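Long-range contacts in transcriptional regulatory protein RcsB (Salmonella typhimurium, PDB 5O8Z), which probably acts as the DNA-binding response regulator of the Rcs signalling system, controlling transcription of numerous genes with or without its partner RcsA: residues N2-I7 / A50-T55; I7-H12 / L57-D62; I84-N89 / G105-Q110; E157-F162 / S184-A189. All coordinates share one frame; numbering follows the deposited sequence.

Contact 1: N2-I7 / A50-T55; sequences NNMNVI and AHVLIT
Asn5 O takes two backbone donors: Val52 N, 3.2 Å away and almost in line with the carbonyl, and His51 N, 3.0 Å from Asn5 O and tilted from the carbonyl plane. Beyond this fork the pairing becomes regular. Ile7 N donates to Val52 O at 2.9 Å, nearly straight at 175°, and Ile7 O receives Ile54 N, so that Ile7 bonds through both its N and its O. On one face of the sheet Met4 CE lies 3.5 Å from Val52 CG2, the thioether chain being bent at its last torsion (chi3 42°), and Val6 CG1 meets Ile54 CD1 at 3.5 Å. On the other face Ile7 divides its branches: CD1 rests on Ala50 CB, also 3.5 Å, while CG2 reaches Leu53 CD1. Strands 4-9 and 52-55 are parallel neighbours in the receiver-domain sheet, 52-55 being its central strand, in the CheY-like fold of response regulators. Outside strand 52-55, the His51 imidazole runs alongside the Asn5 side chain; Asn5 CB lies over one ring face, toward its rim, and amide and ring planes are 32° apart. Asn5 OD1 is hydrogen-bonded to Asn30 on the adjoining strand, which holds that amide in place. Leu116, Leu120 and Leu123 of helix 115-124 cover the Met4, Val52 and Ile54 side, whereas Leu41 of helix 38-44 packs against Ile7 and Leu53.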
loop_
_atom_site.group_PDB
_atom_site.type_symbol
_atom_site.label_atom_id
_atom_site.label_comp_id
_atom_site.label_asym_id
_atom_site.label_seq_id
_atom_site.Cartn_x
_atom_site.Cartn_y
_atom_site.Cartn_z
ATOM N N ASN B 2 10.731 -12.979 29.642
ATOM C CA ASN B 2 10.356 -11.535 29.427
ATOM C C ASN B 2 9.208 -11.367 28.426
ATOM O O ASN B 2 9.431 -11.347 27.209
ATOM C CB ASN B 2 11.570 -10.724 28.974
ATOM N N ASN B 3 7.982 -11.246 28.935
ATOM C CA ASN B 3 6.838 -10.942 28.070
ATOM C C ASN B 3 7.000 -9.556 27.458
ATOM O O ASN B 3 7.583 -8.655 28.061
ATOM C CB ASN B 3 5.480 -11.040 28.798
ATOM C CG ASN B 3 4.775 -12.366 28.554
ATOM O OD1 ASN B 3 3.604 -12.401 28.155
ATOM N ND2 ASN B 3 5.492 -13.462 28.775
ATOM N N MET B 4 6.488 -9.420 26.243
ATOM C CA MET B 4 6.500 -8.168 25.522
ATOM C C MET B 4 5.056 -7.830 25.204
ATOM O O MET B 4 4.382 -8.594 24.507
ATOM C CB MET B 4 7.309 -8.302 24.222
ATOM C CG MET B 4 8.651 -7.578 24.223
ATOM S SD MET B 4 9.608 -7.852 22.699
ATOM C CE MET B 4 8.359 -7.718 21.423
ATOM N N ASN B 5 4.595 -6.692 25.720
ATOM C CA ASN B 5 3.281 -6.143 25.392
ATOM C C ASN B 5 3.362 -5.316 24.126
ATOM O O ASN B 5 4.186 -4.404 24.026
ATOM C CB ASN B 5 2.744 -5.308 26.546
ATOM C CG ASN B 5 2.396 -6.163 27.757
ATOM O OD1 ASN B 5 1.906 -7.282 27.612
ATOM N ND2 ASN B 5 2.661 -5.644 28.946
ATOM N N VAL B 6 2.482 -5.626 23.183
ATOM C CA VAL B 6 2.581 -5.118 21.826
ATOM C C VAL B 6 1.332 -4.336 21.447
ATOM O O VAL B 6 0.206 -4.797 21.638
ATOM C CB VAL B 6 2.813 -6.266 20.812
ATOM C CG1 VAL B 6 2.888 -5.735 19.389
ATOM C CG2 VAL B 6 4.110 -6.988 21.147
ATOM N N ILE B 7 1.561 -3.143 20.910
ATOM C CA ILE B 7 0.516 -2.356 20.270
ATOM C C ILE B 7 0.731 -2.456 18.766
ATOM O O ILE B 7 1.845 -2.325 18.286
ATOM C CB ILE B 7 0.554 -0.884 20.729
ATOM C CG1 ILE B 7 0.035 -0.816 22.170
ATOM C CG2 ILE B 7 -0.298 0.004 19.821
ATOM C CD1 ILE B 7 -0.058 0.579 22.757
ATOM N N ALA B 50 2.736 -0.375 27.190
ATOM C CA ALA B 50 3.243 -1.040 26.002
ATOM C C ALA B 50 4.763 -0.989 26.008
ATOM O O ALA B 50 5.361 -0.012 26.476
ATOM C CB ALA B 50 2.681 -0.378 24.760
ATOM N N HIS B 51 5.381 -2.071 25.537
ATOM C CA HIS B 51 6.834 -2.142 25.388
ATOM C C HIS B 51 7.248 -1.940 23.922
ATOM O O HIS B 51 8.305 -1.393 23.647
ATOM C CB HIS B 51 7.384 -3.470 25.938
ATOM C CG HIS B 51 6.900 -3.802 27.323
ATOM N ND1 HIS B 51 6.556 -2.833 28.245
ATOM C CD2 HIS B 51 6.714 -4.990 27.945
ATOM C CE1 HIS B 51 6.167 -3.411 29.367
ATOM N NE2 HIS B 51 6.250 -4.720 29.210
ATOM N N VAL B 52 6.403 -2.368 22.997
ATOM C CA VAL B 52 6.689 -2.296 21.579
ATOM C C VAL B 52 5.465 -1.808 20.795
ATOM O O VAL B 52 4.337 -2.167 21.108
ATOM C CB VAL B 52 7.141 -3.677 21.038
ATOM C CG1 VAL B 52 7.533 -3.573 19.577
ATOM C CG2 VAL B 52 8.302 -4.214 21.864
ATOM N N LEU B 53 5.720 -0.974 19.791
ATOM C CA LEU B 53 4.720 -0.568 18.825
ATOM C C LEU B 53 5.122 -1.131 17.447
ATOM O O LEU B 53 6.224 -0.899 17.003
ATOM C CB LEU B 53 4.637 0.962 18.762
ATOM C CG LEU B 53 3.876 1.598 17.592
ATOM C CD1 LEU B 53 2.417 1.150 17.577
ATOM C CD2 LEU B 53 3.944 3.103 17.656
ATOM N N ILE B 54 4.216 -1.872 16.808
ATOM C CA ILE B 54 4.342 -2.293 15.422
ATOM C C ILE B 54 3.395 -1.391 14.655
ATOM O O ILE B 54 2.181 -1.533 14.795
ATOM C CB ILE B 54 3.896 -3.760 15.232
ATOM C CG1 ILE B 54 4.740 -4.694 16.110
ATOM C CG2 ILE B 54 3.936 -4.123 13.749
ATOM C CD1 ILE B 54 4.229 -6.129 16.154
ATOM N N THR B 55 3.938 -0.467 13.866
ATOM C CA THR B 55 3.121 0.577 13.242
ATOM C C THR B 55 3.288 0.697 11.768
ATOM O O THR B 55 4.364 0.582 11.227
ATOM C CB THR B 55 3.323 1.991 13.849
ATOM O OG1 THR B 55 2.309 2.894 13.337
ATOM C CG2 THR B 55 4.714 2.582 13.552
#

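Contact 2: I7-H12 / L57-D62; sequences IIADDH and LSMPGD. With MG (magnesium ion), chain F; BEF (beryllium trifluoride ion), chain E.
Asp11 and Ser58 meet through a magnesium ion. Asp11 OD1 coordinates it at 2.1 Å and the carbonyl oxygen Ser58 O at 2.2 Å; two waters, Asp56 OD2 and fluorine F1 of beryllium trifluoride complete the shell. Asp11 holds CG between its backbone N and carbonyl carbon (chi1 61°), which turns the carboxylate toward the 57-62 loop. Among the hydrogen bonds, one metal-bound water donates to Asp10 OD1 and to F1, linking Asp10 to the phosphoryl mimic. Asp10 OD1 also accepts His12 N at 2.8 Å with its anti lone pair, an Asx turn ahead of helix 13-23; the other oxygen, Asp10 OD2, is salt-bridged to Lys109. Ser58 N donates to fluorine F2 at 3.0 Å, nearly straight. Leu57 N is a second donor to F2, at 3.2 Å. Van der Waals contacts join the segments beside the metal site: Pro60 CD touches Asp11 CB at 3.4 Å, and Met59 SD lies 4.1 Å from Ala9 CB. This is the acidic pocket of receiver domains, occupied by an analogue of the phosphoryl group. By drawing Asp11, Asp56, Ser58 O and F1 together, the magnesium ion probably offsets their mutual repulsion, consistent with the metal dependence of phosphorylation in this family.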
loop_
_atom_site.group_PDB
_atom_site.type_symbol
_atom_site.label_atom_id
_atom_site.label_comp_id
_atom_site.label_asym_id
_atom_site.label_seq_id
_atom_site.Cartn_x
_atom_site.Cartn_y
_atom_site.Cartn_z
ATOM N N ILE B 7 1.561 -3.143 20.910
ATOM C CA ILE B 7 0.516 -2.356 20.270
ATOM C C ILE B 7 0.731 -2.456 18.766
ATOM O O ILE B 7 1.845 -2.325 18.286
ATOM C CB ILE B 7 0.554 -0.884 20.729
ATOM C CG1 ILE B 7 0.035 -0.816 22.170
ATOM C CG2 ILE B 7 -0.298 0.004 19.821
ATOM C CD1 ILE B 7 -0.058 0.579 22.757
ATOM N N ILE B 8 -0.357 -2.672 18.045
ATOM C CA ILE B 8 -0.340 -2.734 16.590
ATOM C C ILE B 8 -1.172 -1.605 16.034
ATOM O O ILE B 8 -2.267 -1.340 16.522
ATOM C CB ILE B 8 -0.924 -4.048 16.092
ATOM C CG1 ILE B 8 -0.181 -5.243 16.691
ATOM C CG2 ILE B 8 -0.805 -4.118 14.581
ATOM C CD1 ILE B 8 -0.950 -6.558 16.544
ATOM N N ALA B 9 -0.680 -0.963 14.985
ATOM C CA ALA B 9 -1.423 0.097 14.332
ATOM C C ALA B 9 -1.331 -0.018 12.818
ATOM O O ALA B 9 -0.237 -0.035 12.274
ATOM C CB ALA B 9 -0.913 1.460 14.788
ATOM N N ASP B 10 -2.480 -0.091 12.156
ATOM C CA ASP B 10 -2.569 -0.063 10.693
ATOM C C ASP B 10 -3.976 0.335 10.308
ATOM O O ASP B 10 -4.913 -0.102 10.971
ATOM C CB ASP B 10 -2.242 -1.443 10.115
ATOM C CG ASP B 10 -1.930 -1.403 8.605
ATOM O OD1 ASP B 10 -2.862 -1.104 7.813
ATOM O OD2 ASP B 10 -0.758 -1.700 8.199
ATOM N N ASP B 11 -4.131 1.117 9.234
ATOM C CA ASP B 11 -5.466 1.518 8.770
ATOM C C ASP B 11 -6.260 0.451 7.996
ATOM O O ASP B 11 -7.406 0.694 7.631
ATOM C CB ASP B 11 -5.443 2.851 7.993
ATOM C CG ASP B 11 -4.592 2.816 6.740
ATOM O OD1 ASP B 11 -3.523 2.175 6.760
ATOM O OD2 ASP B 11 -4.959 3.475 5.742
ATOM N N HIS B 12 -5.653 -0.714 7.740
ATOM C CA HIS B 12 -6.327 -1.810 7.067
ATOM C C HIS B 12 -6.574 -2.944 8.050
ATOM O O HIS B 12 -5.622 -3.611 8.448
ATOM C CB HIS B 12 -5.452 -2.336 5.928
ATOM C CG HIS B 12 -5.268 -1.369 4.814
ATOM N ND1 HIS B 12 -4.240 -1.475 3.906
ATOM C CD2 HIS B 12 -5.978 -0.276 4.451
ATOM C CE1 HIS B 12 -4.330 -0.499 3.025
ATOM N NE2 HIS B 12 -5.375 0.243 3.332
ATOM N N LEU B 57 2.949 3.216 8.340
ATOM C CA LEU B 57 3.336 4.596 8.009
ATOM C C LEU B 57 2.174 5.417 7.461
ATOM O O LEU B 57 1.992 6.541 7.903
ATOM C CB LEU B 57 4.487 4.663 6.981
ATOM C CG LEU B 57 5.927 4.358 7.412
ATOM C CD1 LEU B 57 6.886 4.521 6.221
ATOM C CD2 LEU B 57 6.407 5.232 8.565
ATOM N N SER B 58 1.429 4.896 6.476
ATOM C CA SER B 58 0.287 5.624 5.937
ATOM C C SER B 58 -0.965 5.227 6.676
ATOM O O SER B 58 -1.417 4.095 6.541
ATOM C CB SER B 58 0.084 5.414 4.433
ATOM O OG SER B 58 1.268 5.710 3.721
ATOM N N MET B 59 -1.508 6.166 7.454
ATOM C CA MET B 59 -2.800 6.006 8.126
ATOM C C MET B 59 -3.514 7.341 8.262
ATOM O O MET B 59 -2.860 8.373 8.355
ATOM C CB MET B 59 -2.617 5.513 9.559
ATOM C CG MET B 59 -1.777 4.275 9.745
ATOM S SD MET B 59 -1.701 3.792 11.495
ATOM C CE MET B 59 -1.431 5.370 12.306
ATOM N N PRO B 60 -4.855 7.318 8.380
ATOM C CA PRO B 60 -5.525 8.554 8.750
ATOM C C PRO B 60 -5.140 9.094 10.136
ATOM O O PRO B 60 -4.640 8.374 10.999
ATOM C CB PRO B 60 -7.018 8.189 8.721
ATOM C CG PRO B 60 -7.104 6.864 8.052
ATOM C CD PRO B 60 -5.794 6.198 8.243
ATOM N N GLY B 61 -5.381 10.380 10.307
ATOM C CA GLY B 61 -5.252 11.059 11.585
ATOM C C GLY B 61 -4.735 12.455 11.322
ATOM O O GLY B 61 -3.552 12.651 11.096
ATOM N N ASP B 62 -5.633 13.426 11.354
ATOM C CA ASP B 62 -5.256 14.807 11.094
ATOM C C ASP B 62 -4.390 15.434 12.211
ATOM O O ASP B 62 -3.393 16.082 11.913
ATOM C CB ASP B 62 -6.501 15.646 10.789
ATOM C CG ASP B 62 -7.104 15.309 9.426
ATOM O OD1 ASP B 62 -7.653 14.192 9.267
ATOM O OD2 ASP B 62 -7.024 16.166 8.506
HETATM MG MG MG F . -1.674 2.064 5.712
HETATM BE BE BEF E . 1.357 1.420 5.343
HETATM F F1 BEF E . 0.152 2.175 4.907
HETATM F F2 BEF E . 2.525 2.347 5.299
HETATM F F3 BEF E . 1.691 0.143 4.653
HETATM O O HOH W 1 -2.154 0.087 5.295
HETATM O O HOH W 2 -2.784 2.644 4.142
#

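Contact 3: I84-N89 / G105-Q110; sequences IVLTMN and GIVLKQ. With BEF (beryllium trifluoride ion), chain E.
Val85 uses both its N and its O in the parallel pairing of strands 82-87 and 105-108: Val85 N donates to Gly105 O, while Val85 O accepts Val107 N at 2.7 Å, almost head-on; Val107 O then receives Thr87 N. Thr87 O takes Lys109 N at 2.9 Å, the donor standing above the carbonyl plane. Past the strand end, Gln110 NE2 bends back to Met88 O, 2.6 Å away, again from above the carbonyl plane and at a bent 130°. Three donors turn to beryllium trifluoride: Thr87 OG1 to F2 at 2.7 Å, Met88 N to F3 at 2.9 Å, and Lys109 NZ to F3 at 2.8 Å. The lysine chain, extended beyond CG, runs past Met88 N to bring its ammonium there, and a salt bridge to Asp10 steadies it. Thr87 OG1 also accepts Asn89 N in an ST turn, and the Asn89 amide is held by Ser58. Thr87 and Lys109 thus hold the phosphoryl mimic, consistent with the conserved threonine and lysine of receiver domains. Helix 92-100 connects the two strands in a beta-alpha-beta unit and packs on Val85, Ile106 and Leu108; helix 115-124 covers Ile84 and Val107 on the other face.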
loop_
_atom_site.group_PDB
_atom_site.type_symbol
_atom_site.label_atom_id
_atom_site.label_comp_id
_atom_site.label_asym_id
_atom_site.label_seq_id
_atom_site.Cartn_x
_atom_site.Cartn_y
_atom_site.Cartn_z
ATOM N N ILE B 84 8.755 -0.806 15.743
ATOM C CA ILE B 84 8.992 -1.496 14.468
ATOM C C ILE B 84 7.982 -1.003 13.456
ATOM O O ILE B 84 6.777 -1.062 13.686
ATOM C CB ILE B 84 8.859 -3.028 14.572
ATOM C CG1 ILE B 84 9.838 -3.580 15.597
ATOM C CG2 ILE B 84 9.097 -3.695 13.223
ATOM C CD1 ILE B 84 9.436 -4.942 16.119
ATOM N N VAL B 85 8.475 -0.542 12.313
ATOM C CA VAL B 85 7.601 -0.058 11.251
ATOM C C VAL B 85 7.353 -1.199 10.276
ATOM O O VAL B 85 8.300 -1.899 9.879
ATOM C CB VAL B 85 8.220 1.154 10.544
ATOM C CG1 VAL B 85 7.488 1.487 9.263
ATOM C CG2 VAL B 85 8.231 2.340 11.499
ATOM N N LEU B 86 6.077 -1.421 9.956
ATOM C CA LEU B 86 5.658 -2.429 8.975
ATOM C C LEU B 86 4.893 -1.651 7.935
ATOM O O LEU B 86 3.810 -1.143 8.223
ATOM C CB LEU B 86 4.784 -3.512 9.619
ATOM C CG LEU B 86 4.081 -4.512 8.689
ATOM C CD1 LEU B 86 5.077 -5.384 7.918
ATOM C CD2 LEU B 86 3.150 -5.406 9.491
ATOM N N THR B 87 5.451 -1.553 6.730
ATOM C CA THR B 87 4.959 -0.646 5.708
ATOM C C THR B 87 5.067 -1.232 4.302
ATOM O O THR B 87 5.955 -2.004 4.016
ATOM C CB THR B 87 5.724 0.707 5.763
ATOM O OG1 THR B 87 5.131 1.652 4.862
ATOM C CG2 THR B 87 7.218 0.552 5.472
ATOM N N MET B 88 4.136 -0.847 3.446
ATOM C CA MET B 88 4.210 -1.129 2.022
ATOM C C MET B 88 4.985 -0.068 1.255
ATOM O O MET B 88 5.152 -0.221 0.049
ATOM C CB MET B 88 2.804 -1.240 1.423
ATOM C CG MET B 88 2.068 0.091 1.291
ATOM S SD MET B 88 0.378 -0.128 0.710
ATOM C CE MET B 88 -0.466 -0.289 2.277
ATOM N N ASN B 89 5.389 1.017 1.922
ATOM C CA ASN B 89 6.005 2.166 1.262
ATOM C C ASN B 89 7.497 1.872 1.093
ATOM O O ASN B 89 8.309 2.213 1.971
ATOM C CB ASN B 89 5.800 3.482 2.071
ATOM C CG ASN B 89 4.308 3.826 2.333
ATOM O OD1 ASN B 89 3.391 3.267 1.725
ATOM N ND2 ASN B 89 4.074 4.757 3.251
ATOM N N GLY B 105 13.288 -1.392 14.177
ATOM C CA GLY B 105 13.190 -2.228 12.990
ATOM C C GLY B 105 12.298 -1.669 11.905
ATOM O O GLY B 105 11.383 -0.894 12.171
ATOM N N ILE B 106 12.617 -2.039 10.677
ATOM C CA ILE B 106 11.787 -1.785 9.514
ATOM C C ILE B 106 11.476 -3.101 8.778
ATOM O O ILE B 106 12.386 -3.855 8.405
ATOM C CB ILE B 106 12.472 -0.818 8.527
ATOM C CG1 ILE B 106 12.923 0.472 9.237
ATOM C CG2 ILE B 106 11.492 -0.476 7.408
ATOM C CD1 ILE B 106 13.768 1.411 8.414
ATOM N N VAL B 107 10.198 -3.338 8.514
ATOM C CA VAL B 107 9.762 -4.524 7.773
ATOM C C VAL B 107 8.857 -4.096 6.648
ATOM O O VAL B 107 7.981 -3.254 6.843
ATOM C CB VAL B 107 8.984 -5.519 8.674
ATOM C CG1 VAL B 107 8.517 -6.733 7.874
ATOM C CG2 VAL B 107 9.845 -5.976 9.824
ATOM N N LEU B 108 9.058 -4.671 5.477
ATOM C CA LEU B 108 8.203 -4.383 4.342
ATOM C C LEU B 108 7.075 -5.397 4.245
ATOM O O LEU B 108 7.302 -6.614 4.353
ATOM C CB LEU B 108 8.998 -4.397 3.034
ATOM C CG LEU B 108 10.109 -3.374 2.956
ATOM C CD1 LEU B 108 10.963 -3.567 1.706
ATOM C CD2 LEU B 108 9.533 -1.963 3.026
ATOM N N LYS B 109 5.874 -4.896 3.968
ATOM C CA LYS B 109 4.730 -5.766 3.627
ATOM C C LYS B 109 4.977 -6.576 2.348
ATOM O O LYS B 109 4.467 -7.685 2.233
ATOM C CB LYS B 109 3.434 -4.963 3.505
ATOM C CG LYS B 109 3.042 -4.213 4.773
ATOM C CD LYS B 109 1.803 -3.363 4.572
ATOM C CE LYS B 109 1.291 -2.791 5.902
ATOM N NZ LYS B 109 0.118 -1.866 5.752
ATOM N N GLN B 110 5.752 -6.020 1.403
ATOM C CA GLN B 110 6.223 -6.759 0.207
ATOM C C GLN B 110 7.335 -7.757 0.528
ATOM O O GLN B 110 7.858 -8.356 -0.397
ATOM C CB GLN B 110 6.830 -5.833 -0.875
ATOM C CG GLN B 110 6.018 -4.638 -1.295
ATOM C CD GLN B 110 6.253 -3.408 -0.441
ATOM O OE1 GLN B 110 6.332 -3.487 0.796
ATOM N NE2 GLN B 110 6.308 -2.272 -1.080
HETATM BE BE BEF E . 1.357 1.420 5.343
HETATM F F1 BEF E . 0.152 2.175 4.907
HETATM F F2 BEF E . 2.525 2.347 5.299
HETATM F F3 BEF E . 1.691 0.143 4.653
#

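Contact 4: E157-F162 / S184-A189; sequences EVLRLF and SQKKSA
Lys186 sets out with CG anti to its backbone N (chi1 -171°) and stays extended through its later torsions, which carries the methylenes and ammonium across to the CZ end of the Phe162 ring. Phe162 itself has an unusual first torsion, -117°, and its side chain meets the lysine at about a right angle. The two helices belong to the LuxR-type helix-turn-helix domain: 179-193 overlaps the predicted DNA-binding motif, and 153-162 packs across it at 88°, with the segment axes 9.7 Å apart. Next to the lysine, the Leu159 methyls close on Ala189, CD2 lying 3.7 Å from Ala189 CB. At the other end Val158 CG2 touches Gln185 OE1 at 3.4 Å, the two side chains crossing nearly perpendicularly. That amide oxygen is engaged by Arg177, which also forms a salt bridge with Glu157. Leu201 and Leu205 of helix 198-207 complete the apolar core around Leu159, and Ile199 of the second subunit packs on both Phe162 and Lys186. The charge of the largely buried lysine is met by a salt bridge to Asp198. On the aromatic side, Lys186 CE lies 3.4 Å from Phe162 CZ, and Lys186 NZ approaches the same CZ obliquely at 3.3 Å.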
loop_
_atom_site.group_PDB
_atom_site.type_symbol
_atom_site.label_atom_id
_atom_site.label_comp_id
_atom_site.label_asym_id
_atom_site.label_seq_id
_atom_site.Cartn_x
_atom_site.Cartn_y
_atom_site.Cartn_z
ATOM N N GLU B 157 10.495 25.284 1.532
ATOM C CA GLU B 157 9.390 26.160 1.107
ATOM C C GLU B 157 8.762 25.743 -0.227
ATOM O O GLU B 157 7.555 25.643 -0.330
ATOM C CB GLU B 157 9.877 27.615 1.011
ATOM C CG GLU B 157 8.822 28.688 1.241
ATOM C CD GLU B 157 9.434 30.024 1.662
ATOM O OE1 GLU B 157 10.607 30.303 1.296
ATOM O OE2 GLU B 157 8.747 30.801 2.371
ATOM N N VAL B 158 9.594 25.486 -1.234
ATOM C CA VAL B 158 9.121 24.980 -2.532
ATOM C C VAL B 158 8.426 23.593 -2.382
ATOM O O VAL B 158 7.384 23.351 -2.998
ATOM C CB VAL B 158 10.274 24.897 -3.562
ATOM C CG1 VAL B 158 9.810 24.239 -4.841
ATOM C CG2 VAL B 158 10.837 26.289 -3.874
ATOM N N LEU B 159 9.000 22.709 -1.564
ATOM C CA LEU B 159 8.501 21.339 -1.446
ATOM C C LEU B 159 7.183 21.261 -0.667
ATOM O O LEU B 159 6.296 20.504 -1.061
ATOM C CB LEU B 159 9.562 20.387 -0.875
ATOM C CG LEU B 159 10.297 19.531 -1.927
ATOM C CD1 LEU B 159 10.753 20.304 -3.156
ATOM C CD2 LEU B 159 11.483 18.812 -1.284
ATOM N N ARG B 160 7.050 22.058 0.392
ATOM C CA ARG B 160 5.801 22.139 1.152
ATOM C C ARG B 160 4.606 22.519 0.277
ATOM O O ARG B 160 3.504 22.035 0.520
ATOM C CB ARG B 160 5.936 23.099 2.317
ATOM N N LEU B 161 4.828 23.357 -0.739
ATOM C CA LEU B 161 3.770 23.733 -1.706
ATOM C C LEU B 161 3.553 22.695 -2.791
ATOM O O LEU B 161 2.429 22.502 -3.248
ATOM C CB LEU B 161 4.067 25.089 -2.354
ATOM C CG LEU B 161 4.013 26.288 -1.403
ATOM C CD1 LEU B 161 4.542 27.532 -2.106
ATOM C CD2 LEU B 161 2.602 26.512 -0.862
ATOM N N PHE B 162 4.630 22.042 -3.210
ATOM C CA PHE B 162 4.513 20.832 -4.027
ATOM C C PHE B 162 3.703 19.743 -3.303
ATOM O O PHE B 162 2.940 19.029 -3.933
ATOM C CB PHE B 162 5.893 20.289 -4.421
ATOM C CG PHE B 162 6.139 20.283 -5.892
ATOM C CD1 PHE B 162 6.569 21.424 -6.528
ATOM C CD2 PHE B 162 5.948 19.132 -6.640
ATOM C CE1 PHE B 162 6.798 21.439 -7.892
ATOM C CE2 PHE B 162 6.172 19.131 -8.009
ATOM C CZ PHE B 162 6.598 20.287 -8.637
ATOM N N SER B 184 15.540 24.973 -10.051
ATOM C CA SER B 184 16.868 24.718 -9.469
ATOM C C SER B 184 16.784 24.295 -7.991
ATOM O O SER B 184 17.538 23.426 -7.537
ATOM C CB SER B 184 17.729 25.979 -9.602
ATOM O OG SER B 184 18.874 25.887 -8.784
ATOM N N GLN B 185 15.858 24.921 -7.266
ATOM C CA GLN B 185 15.665 24.677 -5.838
ATOM C C GLN B 185 15.028 23.336 -5.648
ATOM O O GLN B 185 15.433 22.576 -4.775
ATOM C CB GLN B 185 14.812 25.773 -5.184
ATOM C CG GLN B 185 15.564 27.086 -5.017
ATOM C CD GLN B 185 14.674 28.257 -4.608
ATOM O OE1 GLN B 185 13.447 28.209 -4.737
ATOM N NE2 GLN B 185 15.301 29.325 -4.117
ATOM N N LYS B 186 14.041 23.061 -6.495
ATOM C CA LYS B 186 13.366 21.796 -6.529
ATOM C C LYS B 186 14.328 20.651 -6.828
ATOM O O LYS B 186 14.331 19.677 -6.095
ATOM C CB LYS B 186 12.246 21.822 -7.558
ATOM C CG LYS B 186 11.357 20.593 -7.502
ATOM C CD LYS B 186 10.393 20.510 -8.673
ATOM C CE LYS B 186 9.774 19.121 -8.716
ATOM N NZ LYS B 186 9.225 18.817 -10.049
ATOM N N LYS B 187 15.150 20.766 -7.873
ATOM C CA LYS B 187 16.049 19.670 -8.239
ATOM C C LYS B 187 17.160 19.464 -7.202
ATOM O O LYS B 187 17.590 18.347 -6.957
ATOM C CB LYS B 187 16.584 19.834 -9.679
ATOM C CG LYS B 187 17.858 20.642 -9.885
ATOM C CD LYS B 187 18.333 20.446 -11.316
ATOM C CE LYS B 187 19.753 19.906 -11.359
ATOM N NZ LYS B 187 20.099 19.345 -12.693
ATOM N N SER B 188 17.605 20.537 -6.572
ATOM C CA SER B 188 18.610 20.434 -5.516
ATOM C C SER B 188 18.055 19.668 -4.306
ATOM O O SER B 188 18.709 18.768 -3.778
ATOM C CB SER B 188 19.064 21.825 -5.100
ATOM O OG SER B 188 20.053 21.711 -4.112
ATOM N N ALA B 189 16.858 20.049 -3.871
ATOM C CA ALA B 189 16.115 19.298 -2.834
ATOM C C ALA B 189 15.965 17.817 -3.154
ATOM O O ALA B 189 16.212 16.967 -2.310
ATOM C CB ALA B 189 14.747 19.914 -2.601
#

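In the fold
Contacts 1, 2 and 3 all belong to the receiver domain and its parallel sheet, ordered 29-35, 4-9, 52-55, 82-87, 105-108. Contacts 1 and 2 share Ile7 and alternate along the chain; contact 3 follows them, and contact 4 comes last. Strand 52-55 bonds on one side to strand 4-9 and on the other to strand 82-87, linking contact 1 to contact 3. Contacts 2 and 3, with centres 13 Å apart, both touch beryllium trifluoride and are joined by the Asp10-Lys109 salt bridge. Contact 4 lies in the LuxR-type domain, its centre about 27 Å from that of contact 3, so a phosphorylation signal would probably have to reach the DNA-binding domain indirectly. Contacts 2, 3 and 4 each touch the second subunit.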